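Local coordinates for protein VlsE1 (Borreliella burgdorferi, PDB 1L8W) that is a variable lipoprotein antigen of the Lyme disease spirochaete's outer surface and probably serves evasion of the host immune response through antigenic switching, at residues A[244-256]-A[269-281]. Residues are numbered along the deposited sequence; the frame is centred on the assembly and turned at random.
Sequences AKNPIAAAIGDKD and DDQIAAAIALRGM
Pro247 lies directly on helix 269-281. Its CB sits 3.5 Å from Ala274 CB and also meets the backbone N of Ala275. The CA atoms of Pro247 and Ala275 come within 4.3 Å, close for two helices. Small residues permit this: Ala250 CB touches Ala275 CB at 3.9 Å, and Ala251 CB rests on Leu278 CB at 3.8 Å. The axes of helices 247-252 and 269-281 cross at -47° with a closest approach of 8.1 Å. Leu278 CD1 meets Ile248 CG1 at 4.0 Å as the two side chains cross. Ile248 otherwise turns to helices 153-170 and 220-230.

Gln271 forms the partly exposed margin. Its chain bends at chi2 and brings OE1 close to the proline ring, 3.2 Å from Pro247 CD, a contact without a hydrogen bond. Beyond Gly253, the chain leaves helix 269-281, and Lys255 and Asp256 are exposed.

At the C-terminal end of helix 247-252 the contact turns polar. Arg279 has CG anti to its backbone N (chi1 178°), then bends at chi2. NH1 thus donates to Ala251 O at 2.9 Å, nearly straight at 169°. The oxygen lies in the guanidinium plane, whereas NH1 stands above the carbonyl plane. The buried guanidinium bridges between Ala251 O and, more weakly through NH2, Lys286 O. Its positive charge probably suits the C-terminal carbonyls of helix 247-252, where Ile252 O also lies near NH1. Close alanine-proline packing is the basis of the contact. The chemistry implies that apolar packing sets the close approach and one directional bond fixes the helix end.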
ATOM      1  N   ALA A 244       2.819 -17.670   4.337  1.00 30.22           N
ATOM      2  CA  ALA A 244       3.409 -16.382   3.964  1.00 29.82           C
ATOM      3  C   ALA A 244       4.319 -15.819   5.059  1.00 29.35           C
ATOM      4  O   ALA A 244       3.979 -15.868   6.242  1.00 29.08           O
ATOM      5  CB  ALA A 244       2.301 -15.377   3.639  1.00 29.85           C
ATOM      6  N   LYS A 245       5.468 -15.280   4.658  1.00 28.78           N
ATOM      7  CA  LYS A 245       6.419 -14.703   5.608  1.00 28.48           C
ATOM      8  C   LYS A 245       6.633 -13.196   5.429  1.00 28.66           C
ATOM      9  O   LYS A 245       7.359 -12.564   6.210  1.00 28.89           O
ATOM     10  CB  LYS A 245       7.767 -15.434   5.524  1.00 32.39           C
ATOM     11  CG  LYS A 245       7.750 -16.863   6.098  1.00 35.32           C
ATOM     12  CD  LYS A 245       9.110 -17.537   5.975  1.00 37.08           C
ATOM     13  CE  LYS A 245       9.117 -18.925   6.612  1.00 39.75           C
ATOM     14  NZ  LYS A 245       8.891 -18.880   8.084  1.00 42.49           N
ATOM     15  N   ASN A 246       6.014 -12.620   4.400  1.00 26.23           N
ATOM     16  CA  ASN A 246       6.120 -11.187   4.154  1.00 24.85           C
ATOM     17  C   ASN A 246       4.800 -10.693   3.561  1.00 23.66           C
ATOM     18  O   ASN A 246       4.065 -11.464   2.949  1.00 25.28           O
ATOM     19  CB  ASN A 246       7.304 -10.892   3.219  1.00 26.20           C
ATOM     20  CG  ASN A 246       7.135 -11.509   1.837  1.00 28.37           C
ATOM     21  OD1 ASN A 246       6.313 -11.057   1.039  1.00 27.21           O
ATOM     22  ND2 ASN A 246       7.916 -12.544   1.550  1.00 27.16           N
ATOM     23  N   PRO A 247       4.472  -9.401   3.739  1.00 22.70           N
ATOM     24  CA  PRO A 247       3.205  -8.908   3.186  1.00 20.53           C
ATOM     25  C   PRO A 247       2.992  -9.061   1.664  1.00 20.67           C
ATOM     26  O   PRO A 247       1.846  -9.180   1.206  1.00 18.69           O
ATOM     27  CB  PRO A 247       3.151  -7.452   3.674  1.00 18.50           C
ATOM     28  CG  PRO A 247       4.568  -7.091   3.923  1.00 19.24           C
ATOM     29  CD  PRO A 247       5.183  -8.345   4.481  1.00 21.36           C
ATOM     30  N   ILE A 248       4.078  -9.070   0.888  1.00 19.07           N
ATOM     31  CA  ILE A 248       3.974  -9.241  -0.563  1.00 20.40           C
ATOM     32  C   ILE A 248       3.502 -10.663  -0.894  1.00 20.09           C
ATOM     33  O   ILE A 248       2.594 -10.855  -1.705  1.00 24.26           O
ATOM     34  CB  ILE A 248       5.334  -8.955  -1.267  1.00 21.91           C
ATOM     35  CG1 ILE A 248       5.661  -7.460  -1.168  1.00 19.88           C
ATOM     36  CG2 ILE A 248       5.292  -9.393  -2.733  1.00 16.84           C
ATOM     37  CD1 ILE A 248       6.975  -7.077  -1.806  1.00 18.28           C
ATOM     38  N   ALA A 249       4.097 -11.656  -0.246  1.00 19.27           N
ATOM     39  CA  ALA A 249       3.720 -13.046  -0.470  1.00 19.03           C
ATOM     40  C   ALA A 249       2.290 -13.312   0.000  1.00 19.74           C
ATOM     41  O   ALA A 249       1.567 -14.134  -0.584  1.00 20.85           O
ATOM     42  CB  ALA A 249       4.681 -13.965   0.265  1.00 18.74           C
ATOM     43  N   ALA A 250       1.888 -12.620   1.063  1.00 18.61           N
ATOM     44  CA  ALA A 250       0.548 -12.785   1.619  1.00 17.11           C
ATOM     45  C   ALA A 250      -0.494 -12.120   0.733  1.00 15.26           C
ATOM     46  O   ALA A 250      -1.569 -12.681   0.520  1.00 18.22           O
ATOM     47  CB  ALA A 250       0.482 -12.207   3.052  1.00 12.96           C
ATOM     48  N   ALA A 251      -0.174 -10.934   0.219  1.00 12.23           N
ATOM     49  CA  ALA A 251      -1.092 -10.188  -0.651  1.00 12.81           C
ATOM     50  C   ALA A 251      -1.393 -10.915  -1.973  1.00 14.77           C
ATOM     51  O   ALA A 251      -2.541 -10.972  -2.402  1.00 16.57           O
ATOM     52  CB  ALA A 251      -0.529  -8.789  -0.933  1.00 10.47           C
ATOM     53  N   ILE A 252      -0.371 -11.464  -2.626  1.00 17.13           N
ATOM     54  CA  ILE A 252      -0.611 -12.192  -3.867  1.00 18.57           C
ATOM     55  C   ILE A 252      -1.468 -13.412  -3.555  1.00 21.60           C
ATOM     56  O   ILE A 252      -2.465 -13.672  -4.238  1.00 23.60           O
ATOM     57  CB  ILE A 252       0.710 -12.634  -4.541  1.00 16.40           C
ATOM     58  CG1 ILE A 252       1.474 -11.399  -5.025  1.00 15.04           C
ATOM     59  CG2 ILE A 252       0.410 -13.597  -5.703  1.00 16.06           C
ATOM     60  CD1 ILE A 252       2.861 -11.680  -5.565  1.00 16.72           C
ATOM     61  N   GLY A 253      -1.088 -14.168  -2.526  1.00 22.82           N
ATOM     62  CA  GLY A 253      -1.876 -15.336  -2.159  1.00 22.96           C
ATOM     63  C   GLY A 253      -1.615 -16.636  -2.910  1.00 26.70           C
ATOM     64  O   GLY A 253      -0.776 -16.706  -3.820  1.00 24.63           O
ATOM     65  N   ASP A 254      -2.378 -17.659  -2.529  1.00 27.50           N
ATOM     66  CA  ASP A 254      -2.278 -19.011  -3.077  1.00 31.49           C
ATOM     67  C   ASP A 254      -3.672 -19.577  -3.382  1.00 31.91           C
ATOM     68  O   ASP A 254      -4.657 -19.161  -2.783  1.00 31.07           O
ATOM     69  CB  ASP A 254      -1.546 -19.885  -2.045  1.00 35.14           C
ATOM     70  CG  ASP A 254      -1.503 -21.353  -2.421  1.00 37.62           C
ATOM     71  OD1 ASP A 254      -2.556 -22.024  -2.337  1.00 41.53           O
ATOM     72  OD2 ASP A 254      -0.411 -21.835  -2.794  1.00 39.69           O
ATOM     73  N   LYS A 255      -3.751 -20.527  -4.310  1.00 35.57           N
ATOM     74  CA  LYS A 255      -5.037 -21.118  -4.686  1.00 38.03           C
ATOM     75  C   LYS A 255      -5.692 -21.999  -3.623  1.00 40.03           C
ATOM     76  O   LYS A 255      -6.920 -22.084  -3.573  1.00 40.63           O
ATOM     77  CB  LYS A 255      -4.908 -21.913  -5.992  1.00 40.11           C
ATOM     78  CG  LYS A 255      -4.510 -21.067  -7.204  1.00 43.03           C
ATOM     79  CD  LYS A 255      -4.884 -21.735  -8.520  1.00 45.88           C
ATOM     80  CE  LYS A 255      -6.405 -21.805  -8.692  1.00 48.75           C
ATOM     81  NZ  LYS A 255      -6.833 -22.450  -9.980  1.00 49.72           N
ATOM     82  N   ASP A 256      -4.897 -22.653  -2.777  1.00 39.96           N
ATOM     83  CA  ASP A 256      -5.469 -23.508  -1.735  1.00 41.20           C
ATOM     84  C   ASP A 256      -6.144 -22.698  -0.637  1.00 42.38           C
ATOM     85  O   ASP A 256      -6.877 -23.245   0.188  1.00 41.86           O
ATOM     86  CB  ASP A 256      -4.407 -24.408  -1.097  1.00 39.98           C
ATOM     87  CG  ASP A 256      -3.929 -25.497  -2.031  1.00 42.23           C
ATOM     88  OD1 ASP A 256      -4.684 -25.841  -2.966  1.00 39.51           O
ATOM     89  OD2 ASP A 256      -2.807 -26.014  -1.822  1.00 40.94           O
ATOM     90  N   ASP A 269       0.566  -6.614  13.386  1.00 28.98           N
ATOM     91  CA  ASP A 269      -0.321  -5.607  12.815  1.00 27.36           C
ATOM     92  C   ASP A 269       0.176  -4.786  11.632  1.00 25.17           C
ATOM     93  O   ASP A 269      -0.601  -4.467  10.738  1.00 23.76           O
ATOM     94  CB  ASP A 269      -0.788  -4.651  13.914  1.00 28.11           C
ATOM     95  CG  ASP A 269      -1.643  -5.342  14.960  1.00 29.74           C
ATOM     96  OD1 ASP A 269      -2.594  -6.056  14.572  1.00 27.07           O
ATOM     97  OD2 ASP A 269      -1.367  -5.163  16.168  1.00 30.79           O
ATOM     98  N   ASP A 270       1.449  -4.419  11.620  1.00 23.96           N
ATOM     99  CA  ASP A 270       1.943  -3.625  10.506  1.00 23.56           C
ATOM    100  C   ASP A 270       2.129  -4.469   9.236  1.00 22.00           C
ATOM    101  O   ASP A 270       1.996  -3.951   8.125  1.00 21.25           O
ATOM    102  CB  ASP A 270       3.232  -2.890  10.902  1.00 24.53           C
ATOM    103  CG  ASP A 270       4.307  -3.821  11.416  1.00 29.31           C
ATOM    104  OD1 ASP A 270       3.991  -4.995  11.721  1.00 25.47           O
ATOM    105  OD2 ASP A 270       5.471  -3.365  11.524  1.00 31.17           O
ATOM    106  N   GLN A 271       2.397  -5.764   9.411  1.00 20.47           N
ATOM    107  CA  GLN A 271       2.567  -6.704   8.302  1.00 20.39           C
ATOM    108  C   GLN A 271       1.202  -7.058   7.712  1.00 21.25           C
ATOM    109  O   GLN A 271       1.024  -7.137   6.490  1.00 20.96           O
ATOM    110  CB  GLN A 271       3.238  -7.983   8.788  1.00 22.51           C
ATOM    111  CG  GLN A 271       4.573  -7.767   9.487  1.00 27.13           C
ATOM    112  CD  GLN A 271       5.585  -7.084   8.598  1.00 27.74           C
ATOM    113  OE1 GLN A 271       5.801  -7.493   7.458  1.00 28.80           O
ATOM    114  NE2 GLN A 271       6.220  -6.042   9.115  1.00 32.59           N
ATOM    115  N   ILE A 272       0.239  -7.287   8.596  1.00 18.85           N
ATOM    116  CA  ILE A 272      -1.116  -7.600   8.170  1.00 20.63           C
ATOM    117  C   ILE A 272      -1.680  -6.391   7.418  1.00 19.82           C
ATOM    118  O   ILE A 272      -2.204  -6.530   6.317  1.00 19.09           O
ATOM    119  CB  ILE A 272      -2.009  -7.904   9.376  1.00 18.68           C
ATOM    120  CG1 ILE A 272      -1.486  -9.156  10.082  1.00 19.63           C
ATOM    121  CG2 ILE A 272      -3.450  -8.052   8.932  1.00 17.47           C
ATOM    122  CD1 ILE A 272      -2.198  -9.492  11.364  1.00 19.45           C
ATOM    123  N   ALA A 273      -1.565  -5.214   8.026  1.00 17.84           N
ATOM    124  CA  ALA A 273      -2.049  -3.973   7.423  1.00 18.56           C
ATOM    125  C   ALA A 273      -1.391  -3.723   6.056  1.00 19.42           C
ATOM    126  O   ALA A 273      -2.007  -3.135   5.157  1.00 19.09           O
ATOM    127  CB  ALA A 273      -1.785  -2.805   8.357  1.00 17.55           C
ATOM    128  N   ALA A 274      -0.144  -4.179   5.909  1.00 18.49           N
ATOM    129  CA  ALA A 274       0.591  -4.047   4.652  1.00 17.62           C
ATOM    130  C   ALA A 274       0.063  -5.027   3.604  1.00 17.10           C
ATOM    131  O   ALA A 274      -0.068  -4.676   2.427  1.00 17.56           O
ATOM    132  CB  ALA A 274       2.081  -4.289   4.873  1.00 14.87           C
ATOM    133  N   ALA A 275      -0.218  -6.258   4.030  1.00 14.74           N
ATOM    134  CA  ALA A 275      -0.735  -7.286   3.127  1.00 17.72           C
ATOM    135  C   ALA A 275      -2.072  -6.811   2.599  1.00 16.69           C
ATOM    136  O   ALA A 275      -2.413  -7.000   1.433  1.00 18.26           O
ATOM    137  CB  ALA A 275      -0.917  -8.617   3.873  1.00 15.08           C
ATOM    138  N   ILE A 276      -2.818  -6.190   3.500  1.00 17.42           N
ATOM    139  CA  ILE A 276      -4.130  -5.656   3.210  1.00 16.51           C
ATOM    140  C   ILE A 276      -4.066  -4.493   2.225  1.00 16.27           C
ATOM    141  O   ILE A 276      -4.777  -4.497   1.220  1.00 17.36           O
ATOM    142  CB  ILE A 276      -4.829  -5.212   4.525  1.00 15.63           C
ATOM    143  CG1 ILE A 276      -5.220  -6.460   5.333  1.00 17.46           C
ATOM    144  CG2 ILE A 276      -6.032  -4.346   4.224  1.00 14.50           C
ATOM    145  CD1 ILE A 276      -5.959  -6.189   6.637  1.00 13.12           C
ATOM    146  N   ALA A 277      -3.208  -3.514   2.490  1.00 16.14           N
ATOM    147  CA  ALA A 277      -3.104  -2.355   1.600  1.00 17.19           C
ATOM    148  C   ALA A 277      -2.606  -2.738   0.209  1.00 18.17           C
ATOM    149  O   ALA A 277      -3.096  -2.211  -0.792  1.00 17.30           O
ATOM    150  CB  ALA A 277      -2.194  -1.290   2.208  1.00 18.57           C
ATOM    151  N   LEU A 278      -1.641  -3.651   0.147  1.00 14.70           N
ATOM    152  CA  LEU A 278      -1.106  -4.097  -1.136  1.00 16.55           C
ATOM    153  C   LEU A 278      -2.167  -4.838  -1.943  1.00 18.45           C
ATOM    154  O   LEU A 278      -2.293  -4.633  -3.151  1.00 20.48           O
ATOM    155  CB  LEU A 278       0.095  -5.019  -0.932  1.00 13.69           C
ATOM    156  CG  LEU A 278       1.458  -4.352  -0.740  1.00 17.24           C
ATOM    157  CD1 LEU A 278       2.450  -5.367  -0.212  1.00 14.22           C
ATOM    158  CD2 LEU A 278       1.935  -3.757  -2.064  1.00 12.18           C
ATOM    159  N   ARG A 279      -2.933  -5.693  -1.269  1.00 16.09           N
ATOM    160  CA  ARG A 279      -3.970  -6.470  -1.925  1.00 16.13           C
ATOM    161  C   ARG A 279      -5.058  -5.550  -2.463  1.00 17.93           C
ATOM    162  O   ARG A 279      -5.511  -5.709  -3.596  1.00 14.44           O
ATOM    163  CB  ARG A 279      -4.564  -7.468  -0.940  1.00 15.36           C
ATOM    164  CG  ARG A 279      -5.696  -8.300  -1.487  1.00 13.97           C
ATOM    165  CD  ARG A 279      -5.230  -9.709  -1.700  1.00 20.36           C
ATOM    166  NE  ARG A 279      -6.309 -10.660  -1.539  1.00 17.24           N
ATOM    167  CZ  ARG A 279      -6.189 -11.963  -1.758  1.00 19.41           C
ATOM    168  NH1 ARG A 279      -5.029 -12.470  -2.163  1.00 18.82           N
ATOM    169  NH2 ARG A 279      -7.222 -12.761  -1.545  1.00 17.02           N
ATOM    170  N   GLY A 280      -5.463  -4.586  -1.638  1.00 19.08           N
ATOM    171  CA  GLY A 280      -6.481  -3.635  -2.042  1.00 18.32           C
ATOM    172  C   GLY A 280      -6.080  -2.745  -3.212  1.00 19.90           C
ATOM    173  O   GLY A 280      -6.933  -2.347  -4.004  1.00 21.14           O
HETATM  174  N   MSE A 281      -4.793  -2.428  -3.333  1.00 19.92           N
HETATM  175  CA  MSE A 281      -4.323  -1.579  -4.424  1.00 20.54           C
HETATM  176  C   MSE A 281      -4.049  -2.352  -5.713  1.00 19.39           C
HETATM  177  O   MSE A 281      -4.179  -1.804  -6.809  1.00 18.46           O
HETATM  178  CB  MSE A 281      -3.020  -0.858  -4.046  1.00 20.81           C
HETATM  179  CG  MSE A 281      -3.079   0.089  -2.873  1.00 27.62           C
HETATM  180 SE   MSE A 281      -1.329   0.935  -2.576  1.00 35.37          SE
HETATM  181  CE  MSE A 281      -1.654   2.618  -3.390  1.00 35.08           C
TER